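Local atomic coordinates of microcin B17-processing protein McbC (PDB entry 6GRH), a protein that is the FMN-dependent oxidoreductase that helps turn the inactive microcin B17 precursor into the active antibiotic peptide, probably by oxidising azoline rings to azoles. Residues Y150-P154 and L155-L159; S241-A244 and K245-L249; Y14-P17 and E18-A21. One frame throughout, in Å; residues are numbered along the deposited sequence.

Contact 1: Y150-P154 and L155-L159; sequences YHYLP and LSQAL
Tyr-152 and Leu-159 make the tightly packed part of this hairpin. They are an antiparallel non-hydrogen-bonded pair with side chains on one face of the sheet; the Leu-159 branch runs across the phenol ring, and its CD2 meets the rim close to the ring's own plane, 4.0 Å from Tyr-152 CD1. The same methyl touches Tyr-150 CB (4.0 Å). Because Tyr-152 has CG anti to its backbone nitrogen (chi1 -176°), the ring runs along the hairpin toward the turn: CD1 comes within 3.3 Å of Ala-158 O, Pro-154 N lies over one ring face, away from its centre, and OH ends 3.8 Å from Gln-157 CG. Ser-109 OG hydrogen-bonds both Tyr-152 OH and Pro-154 O, while Leu-104, Val-105 and Phe-108 of helix 97-108 cover the packed side chains. Within the hairpin the face of Leu-153 and Ala-158 is packed less closely, and Glu-59 of the second subunit comes against it. There Leu-153 CB approaches Ser-156 CB at 4.0 Å, and the partly exposed serine directs OG to that glutamate. Between the faces, Leu-153 N gives Ala-158 O a short, nearly straight bond (2.8 Å, 173° at the hydrogen). In return Leu-153 O takes two weak ones, from Gln-157 N at 2.8 Å and Ala-158 N at 3.3 Å. Gln-157 and Ala-158 both face Leu-153, and with Gln-157 at positive phi (59°) this is a G1 beta bulge, closing the hairpin of strands 149-153 and 158-163 in the nitroreductase-family sheet, which runs on into the second subunit.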
loop_
_atom_site.group_PDB
_atom_site.type_symbol
_atom_site.label_atom_id
_atom_site.label_comp_id
_atom_site.label_asym_id
_atom_site.label_seq_id
_atom_site.Cartn_x
_atom_site.Cartn_y
_atom_site.Cartn_z
ATOM N N TYR D 150 4.267 -27.700 -20.455
ATOM C CA TYR D 150 5.647 -27.560 -20.887
ATOM C C TYR D 150 6.029 -26.110 -20.707
ATOM O O TYR D 150 5.157 -25.248 -20.629
ATOM C CB TYR D 150 5.806 -27.928 -22.373
ATOM C CG TYR D 150 5.509 -29.361 -22.726
ATOM C CD1 TYR D 150 4.212 -29.774 -23.067
ATOM C CD2 TYR D 150 6.520 -30.306 -22.750
ATOM C CE1 TYR D 150 3.941 -31.082 -23.404
ATOM C CE2 TYR D 150 6.251 -31.630 -23.079
ATOM C CZ TYR D 150 4.968 -32.010 -23.407
ATOM O OH TYR D 150 4.718 -33.322 -23.715
ATOM N N HIS D 151 7.333 -25.842 -20.642
ATOM C CA HIS D 151 7.849 -24.496 -20.611
ATOM C C HIS D 151 8.631 -24.287 -21.909
ATOM O O HIS D 151 9.511 -25.076 -22.213
ATOM C CB HIS D 151 8.704 -24.368 -19.362
ATOM C CG HIS D 151 9.508 -23.114 -19.275
ATOM N ND1 HIS D 151 10.822 -23.116 -18.874
ATOM C CD2 HIS D 151 9.186 -21.826 -19.518
ATOM C CE1 HIS D 151 11.283 -21.875 -18.867
ATOM N NE2 HIS D 151 10.303 -21.069 -19.241
ATOM N N TYR D 152 8.283 -23.258 -22.696
ATOM C CA TYR D 152 9.001 -22.968 -23.928
ATOM C C TYR D 152 10.263 -22.160 -23.642
ATOM O O TYR D 152 10.185 -21.127 -22.988
ATOM C CB TYR D 152 8.126 -22.216 -24.949
ATOM C CG TYR D 152 8.849 -22.000 -26.270
ATOM C CD1 TYR D 152 9.348 -23.075 -26.984
ATOM C CD2 TYR D 152 9.062 -20.726 -26.784
ATOM C CE1 TYR D 152 10.013 -22.910 -28.183
ATOM C CE2 TYR D 152 9.732 -20.542 -27.992
ATOM C CZ TYR D 152 10.208 -21.634 -28.694
ATOM O OH TYR D 152 10.888 -21.491 -29.886
ATOM N N LEU D 153 11.405 -22.646 -24.147
ATOM C CA LEU D 153 12.700 -21.971 -24.033
ATOM C C LEU D 153 12.953 -21.290 -25.371
ATOM O O LEU D 153 13.330 -21.957 -26.342
ATOM C CB LEU D 153 13.812 -22.966 -23.681
ATOM C CG LEU D 153 13.649 -23.788 -22.401
ATOM C CD1 LEU D 153 14.753 -24.831 -22.286
ATOM C CD2 LEU D 153 13.642 -22.885 -21.165
ATOM N N PRO D 154 12.743 -19.960 -25.447
ATOM C CA PRO D 154 12.766 -19.297 -26.760
ATOM C C PRO D 154 14.123 -19.170 -27.459
ATOM O O PRO D 154 14.152 -18.998 -28.680
ATOM C CB PRO D 154 12.201 -17.906 -26.470
ATOM C CG PRO D 154 11.779 -17.921 -25.034
ATOM C CD PRO D 154 12.590 -18.976 -24.361
ATOM N N LEU D 155 15.219 -19.241 -26.706
ATOM C CA LEU D 155 16.555 -19.152 -27.281
ATOM C C LEU D 155 17.047 -20.536 -27.671
ATOM O O LEU D 155 17.581 -20.689 -28.749
ATOM C CB LEU D 155 17.522 -18.460 -26.312
ATOM C CG LEU D 155 17.089 -17.045 -25.916
ATOM C CD1 LEU D 155 18.148 -16.373 -25.047
ATOM C CD2 LEU D 155 16.799 -16.211 -27.151
ATOM N N SER D 156 16.826 -21.539 -26.813
ATOM C CA SER D 156 17.140 -22.935 -27.158
ATOM C C SER D 156 16.181 -23.494 -28.236
ATOM O O SER D 156 16.533 -24.427 -28.960
ATOM C CB SER D 156 17.057 -23.841 -25.926
ATOM O OG SER D 156 17.917 -23.429 -24.890
ATOM N N GLN D 157 14.977 -22.915 -28.331
ATOM C CA GLN D 157 13.917 -23.392 -29.236
ATOM C C GLN D 157 13.586 -24.835 -28.893
ATOM O O GLN D 157 13.794 -25.758 -29.676
ATOM C CB GLN D 157 14.289 -23.177 -30.715
ATOM C CG GLN D 157 14.538 -21.695 -30.996
ATOM C CD GLN D 157 14.620 -21.323 -32.458
ATOM O OE1 GLN D 157 13.955 -21.909 -33.302
ATOM N NE2 GLN D 157 15.420 -20.290 -32.757
ATOM N N ALA D 158 13.126 -24.998 -27.661
ATOM C CA ALA D 158 12.910 -26.310 -27.077
ATOM C C ALA D 158 11.830 -26.222 -26.008
ATOM O O ALA D 158 11.525 -25.135 -25.506
ATOM C CB ALA D 158 14.214 -26.837 -26.494
ATOM N N LEU D 159 11.236 -27.360 -25.693
ATOM C CA LEU D 159 10.201 -27.437 -24.685
ATOM C C LEU D 159 10.767 -28.240 -23.524
ATOM O O LEU D 159 11.334 -29.318 -23.730
ATOM C CB LEU D 159 8.955 -28.128 -25.233
ATOM C CG LEU D 159 8.092 -27.431 -26.275
ATOM C CD1 LEU D 159 7.101 -28.418 -26.865
ATOM C CD2 LEU D 159 7.361 -26.261 -25.666
#

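Contact 2: S241-A244 and K245-L249; sequences SYVA and KTMNL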
loop_
_atom_site.group_PDB
_atom_site.type_symbol
_atom_site.label_atom_id
_atom_site.label_comp_id
_atom_site.label_asym_id
_atom_site.label_seq_id
_atom_site.Cartn_x
_atom_site.Cartn_y
_atom_site.Cartn_z
ATOM N N SER D 241 -4.241 -18.432 -8.603
ATOM C CA SER D 241 -3.527 -19.304 -7.692
ATOM C C SER D 241 -3.751 -20.774 -8.057
ATOM O O SER D 241 -2.866 -21.614 -7.882
ATOM C CB SER D 241 -3.952 -19.034 -6.258
ATOM O OG SER D 241 -5.320 -19.296 -6.113
ATOM N N TYR D 242 -4.928 -21.055 -8.592
ATOM C CA TYR D 242 -5.304 -22.408 -8.976
ATOM C C TYR D 242 -4.572 -22.834 -10.269
ATOM O O TYR D 242 -4.066 -23.950 -10.353
ATOM C CB TYR D 242 -6.812 -22.435 -9.168
ATOM C CG TYR D 242 -7.471 -23.742 -9.512
ATOM C CD1 TYR D 242 -6.948 -24.966 -9.121
ATOM C CD2 TYR D 242 -8.702 -23.737 -10.172
ATOM C CE1 TYR D 242 -7.616 -26.157 -9.414
ATOM C CE2 TYR D 242 -9.354 -24.906 -10.500
ATOM C CZ TYR D 242 -8.812 -26.107 -10.118
ATOM O OH TYR D 242 -9.516 -27.252 -10.425
ATOM N N VAL D 243 -4.497 -21.933 -11.234
ATOM C CA VAL D 243 -3.657 -22.141 -12.428
ATOM C C VAL D 243 -2.189 -22.387 -12.016
ATOM O O VAL D 243 -1.582 -23.399 -12.421
ATOM C CB VAL D 243 -3.769 -20.953 -13.395
ATOM C CG1 VAL D 243 -2.735 -21.037 -14.520
ATOM C CG2 VAL D 243 -5.189 -20.911 -13.965
ATOM N N ALA D 244 -1.653 -21.521 -11.156
ATOM C CA ALA D 244 -0.276 -21.688 -10.680
ATOM C C ALA D 244 -0.038 -23.066 -10.029
ATOM O O ALA D 244 0.920 -23.752 -10.366
ATOM C CB ALA D 244 0.130 -20.563 -9.742
ATOM N N LYS D 245 -0.931 -23.461 -9.121
ATOM C CA LYS D 245 -0.825 -24.718 -8.382
ATOM C C LYS D 245 -0.863 -25.917 -9.348
ATOM O O LYS D 245 -0.043 -26.856 -9.240
ATOM C CB LYS D 245 -1.976 -24.813 -7.385
ATOM C CG LYS D 245 -2.107 -26.108 -6.576
ATOM C CD LYS D 245 -1.150 -26.114 -5.390
ATOM C CE LYS D 245 -1.269 -27.425 -4.600
ATOM N NZ LYS D 245 -1.268 -27.172 -3.124
ATOM N N THR D 246 -1.787 -25.843 -10.312
ATOM C CA THR D 246 -2.021 -26.926 -11.282
ATOM C C THR D 246 -0.805 -27.137 -12.188
ATOM O O THR D 246 -0.438 -28.258 -12.501
ATOM C CB THR D 246 -3.314 -26.656 -12.097
ATOM O OG1 THR D 246 -4.408 -26.570 -11.185
ATOM C CG2 THR D 246 -3.626 -27.783 -13.067
ATOM N N MET D 247 -0.159 -26.041 -12.540
ATOM C CA MET D 247 1.107 -26.042 -13.284
ATOM C C MET D 247 2.373 -26.291 -12.428
ATOM O O MET D 247 3.488 -26.307 -12.965
ATOM C CB MET D 247 1.239 -24.719 -14.036
ATOM C CG MET D 247 0.179 -24.546 -15.122
ATOM S SD MET D 247 0.212 -22.890 -15.852
ATOM C CE MET D 247 1.729 -22.968 -16.754
ATOM N N ASN D 248 2.197 -26.489 -11.123
ATOM C CA ASN D 248 3.272 -26.636 -10.157
ATOM C C ASN D 248 4.226 -25.426 -10.117
ATOM O O ASN D 248 5.416 -25.570 -9.845
ATOM C CB ASN D 248 4.026 -27.958 -10.377
ATOM C CG ASN D 248 3.197 -29.157 -9.973
ATOM O OD1 ASN D 248 2.557 -29.146 -8.924
ATOM N ND2 ASN D 248 3.200 -30.177 -10.791
ATOM N N LEU D 249 3.689 -24.235 -10.345
ATOM C CA LEU D 249 4.487 -23.019 -10.211
ATOM C C LEU D 249 4.552 -22.610 -8.737
ATOM O O LEU D 249 3.563 -22.756 -8.005
ATOM C CB LEU D 249 3.885 -21.879 -11.013
ATOM C CG LEU D 249 3.731 -22.024 -12.529
ATOM C CD1 LEU D 249 3.145 -20.733 -13.090
ATOM C CD2 LEU D 249 5.037 -22.323 -13.186
#
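Thr-246 grips the last turn of its helix twice through one acceptor: OG1 donates to Tyr-242 O at 2.8 Å and its own N donates to the same oxygen at 3.0 Å, the two arriving from opposite faces of the carbonyl plane. A chi1 of -59°, with OG1 beside the backbone nitrogen, turns the hydroxyl back along the helix for this bond and brings it 3.6 Å from Tyr-242 CD1. One residue on, the side chains of Val-243 and Met-247 run together in one direction, with Val-243 CG1 3.7 Å from SD of Met-247. The chain leaves helical angles at Asn-248, whose positive phi (58°) lets Leu-249 N reach Ala-244 O (2.8 Å) and Asn-248 N reach Lys-245 O (2.9 Å), a Schellman motif. Further out, Arg-172 holds Tyr-242 OH. Lys-245 NZ bonds Pro-186 O of the McbB chain, and Asn-248 OD1 takes a bond from Arg-24 of the McbD chain, placing this helix end at a junction of three proteins. Helix 167-175 packs on Tyr-242, Val-243 and Thr-246, while Met-247 and Leu-249 lie against strands 129-135 and 187-194 of the sheet.

Contact 3: Y14-P17 and E18-A21; sequences YTDP and EVLA
Asp-16 caps the start of helix 17-27, holding Glu-18 N with OD1 at 2.9 Å; the donor arrives nearly along the carboxylate C-O axis. The same oxygen takes a weak, longer bond from Val-19 N (3.5 Å). With CG anti to the backbone nitrogen (chi1 -179°), the carboxylate lies beside the first turn, and Asp-16 CG also rests 3.7 Å from CG2 of Val-19, whose side chain runs across it. Pro-17 opens the helix, packing on Ile-2 of the McbD chain and Asn-211 of the McbB chain; its carbonyl oxygen accepts from Ala-21 N at 3.1 Å, with that donor 40° out of the carbonyl plane. Asp-16 O bonds Leu-20 N at 3.0 Å. The side chain of Glu-18 runs alongside that of Asp-16, bends at chi2 and leads away to the McbB chain, where its oxygens accept from the backbone N of Asn-211 and Arg-210. Asp-16 OD2 makes a salt bridge to Arg-203. The N-cap thus pairs the Glu-18 amide, and more weakly that of Val-19; the Asp-16 carboxylate probably interacts well with the helix dipole, while that of Glu-18 is turned to the McbB chain, their like charges probably eased by separate outside partners.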
loop_
_atom_site.group_PDB
_atom_site.type_symbol
_atom_site.label_atom_id
_atom_site.label_comp_id
_atom_site.label_asym_id
_atom_site.label_seq_id
_atom_site.Cartn_x
_atom_site.Cartn_y
_atom_site.Cartn_z
ATOM N N TYR D 14 20.592 -8.970 -6.163
ATOM C CA TYR D 14 20.265 -7.548 -6.323
ATOM C C TYR D 14 18.868 -7.155 -5.885
ATOM O O TYR D 14 18.499 -5.997 -6.025
ATOM C CB TYR D 14 20.455 -7.130 -7.786
ATOM C CG TYR D 14 21.885 -7.285 -8.245
ATOM C CD1 TYR D 14 22.822 -6.305 -7.983
ATOM C CD2 TYR D 14 22.299 -8.424 -8.916
ATOM C CE1 TYR D 14 24.141 -6.452 -8.369
ATOM C CE2 TYR D 14 23.619 -8.590 -9.304
ATOM C CZ TYR D 14 24.531 -7.586 -9.039
ATOM O OH TYR D 14 25.821 -7.720 -9.421
ATOM N N THR D 15 18.084 -8.094 -5.349
ATOM C CA THR D 15 16.686 -7.831 -5.033
ATOM C C THR D 15 16.549 -6.899 -3.826
ATOM O O THR D 15 17.227 -7.064 -2.812
ATOM C CB THR D 15 15.929 -9.165 -4.806
ATOM O OG1 THR D 15 15.813 -9.814 -6.073
ATOM C CG2 THR D 15 14.552 -8.954 -4.196
ATOM N N ASP D 16 15.667 -5.914 -3.964
ATOM C CA ASP D 16 15.266 -5.072 -2.839
ATOM C C ASP D 16 13.984 -5.690 -2.263
ATOM O O ASP D 16 12.958 -5.730 -2.953
ATOM C CB ASP D 16 15.034 -3.626 -3.306
ATOM C CG ASP D 16 14.639 -2.693 -2.160
ATOM O OD1 ASP D 16 14.034 -3.155 -1.168
ATOM O OD2 ASP D 16 14.951 -1.485 -2.223
ATOM N N PRO D 17 14.034 -6.190 -1.012
ATOM C CA PRO D 17 12.890 -6.936 -0.466
ATOM C C PRO D 17 11.660 -6.056 -0.206
ATOM O O PRO D 17 10.567 -6.564 -0.157
ATOM C CB PRO D 17 13.429 -7.494 0.868
ATOM C CG PRO D 17 14.520 -6.564 1.237
ATOM C CD PRO D 17 15.136 -6.094 -0.037
ATOM N N GLU D 18 11.872 -4.762 -0.034
ATOM C CA GLU D 18 10.771 -3.822 0.114
ATOM C C GLU D 18 10.020 -3.683 -1.221
ATOM O O GLU D 18 8.794 -3.739 -1.255
ATOM C CB GLU D 18 11.290 -2.473 0.599
ATOM C CG GLU D 18 10.196 -1.462 0.940
ATOM C CD GLU D 18 9.606 -1.635 2.341
ATOM O OE1 GLU D 18 10.024 -2.554 3.093
ATOM O OE2 GLU D 18 8.722 -0.825 2.715
ATOM N N VAL D 19 10.767 -3.537 -2.312
ATOM C CA VAL D 19 10.177 -3.429 -3.633
ATOM C C VAL D 19 9.395 -4.716 -3.942
ATOM O O VAL D 19 8.238 -4.660 -4.369
ATOM C CB VAL D 19 11.248 -3.161 -4.695
ATOM C CG1 VAL D 19 10.665 -3.156 -6.079
ATOM C CG2 VAL D 19 11.898 -1.806 -4.441
ATOM N N LEU D 20 10.031 -5.862 -3.717
ATOM C CA LEU D 20 9.397 -7.135 -3.995
ATOM C C LEU D 20 8.066 -7.302 -3.265
ATOM O O LEU D 20 7.081 -7.698 -3.884
ATOM C CB LEU D 20 10.327 -8.275 -3.667
ATOM C CG LEU D 20 9.809 -9.675 -3.929
ATOM C CD1 LEU D 20 9.522 -9.837 -5.413
ATOM C CD2 LEU D 20 10.866 -10.668 -3.474
ATOM N N ALA D 21 8.049 -7.015 -1.970
ATOM C CA ALA D 21 6.841 -7.158 -1.155
ATOM C C ALA D 21 5.742 -6.216 -1.593
ATOM O O ALA D 21 4.603 -6.631 -1.714
ATOM C CB ALA D 21 7.152 -6.937 0.324
#

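From the N terminus, contact 3 comes first, at the start of helix 17-27, where the loop after helix 8-12 ends and the McbB and McbD chains pack. Contact 1 follows as the tight turn between strands 149-153 and 158-163, at one border of the sheet within this chain. Contact 2 comes last, closing helix 240-246 before strand 254-263. Each is one continuous stretch, and the three follow in series, with none enclosing or crossing another. Contacts 1 and 2, both in the nitroreductase range, have centres about 19 Å apart; Phe-132 joins them, stacking on His-151 and packing on Met-247 and Leu-249. Contact 3 lies farther out, its centre about 28 Å from that of contact 1.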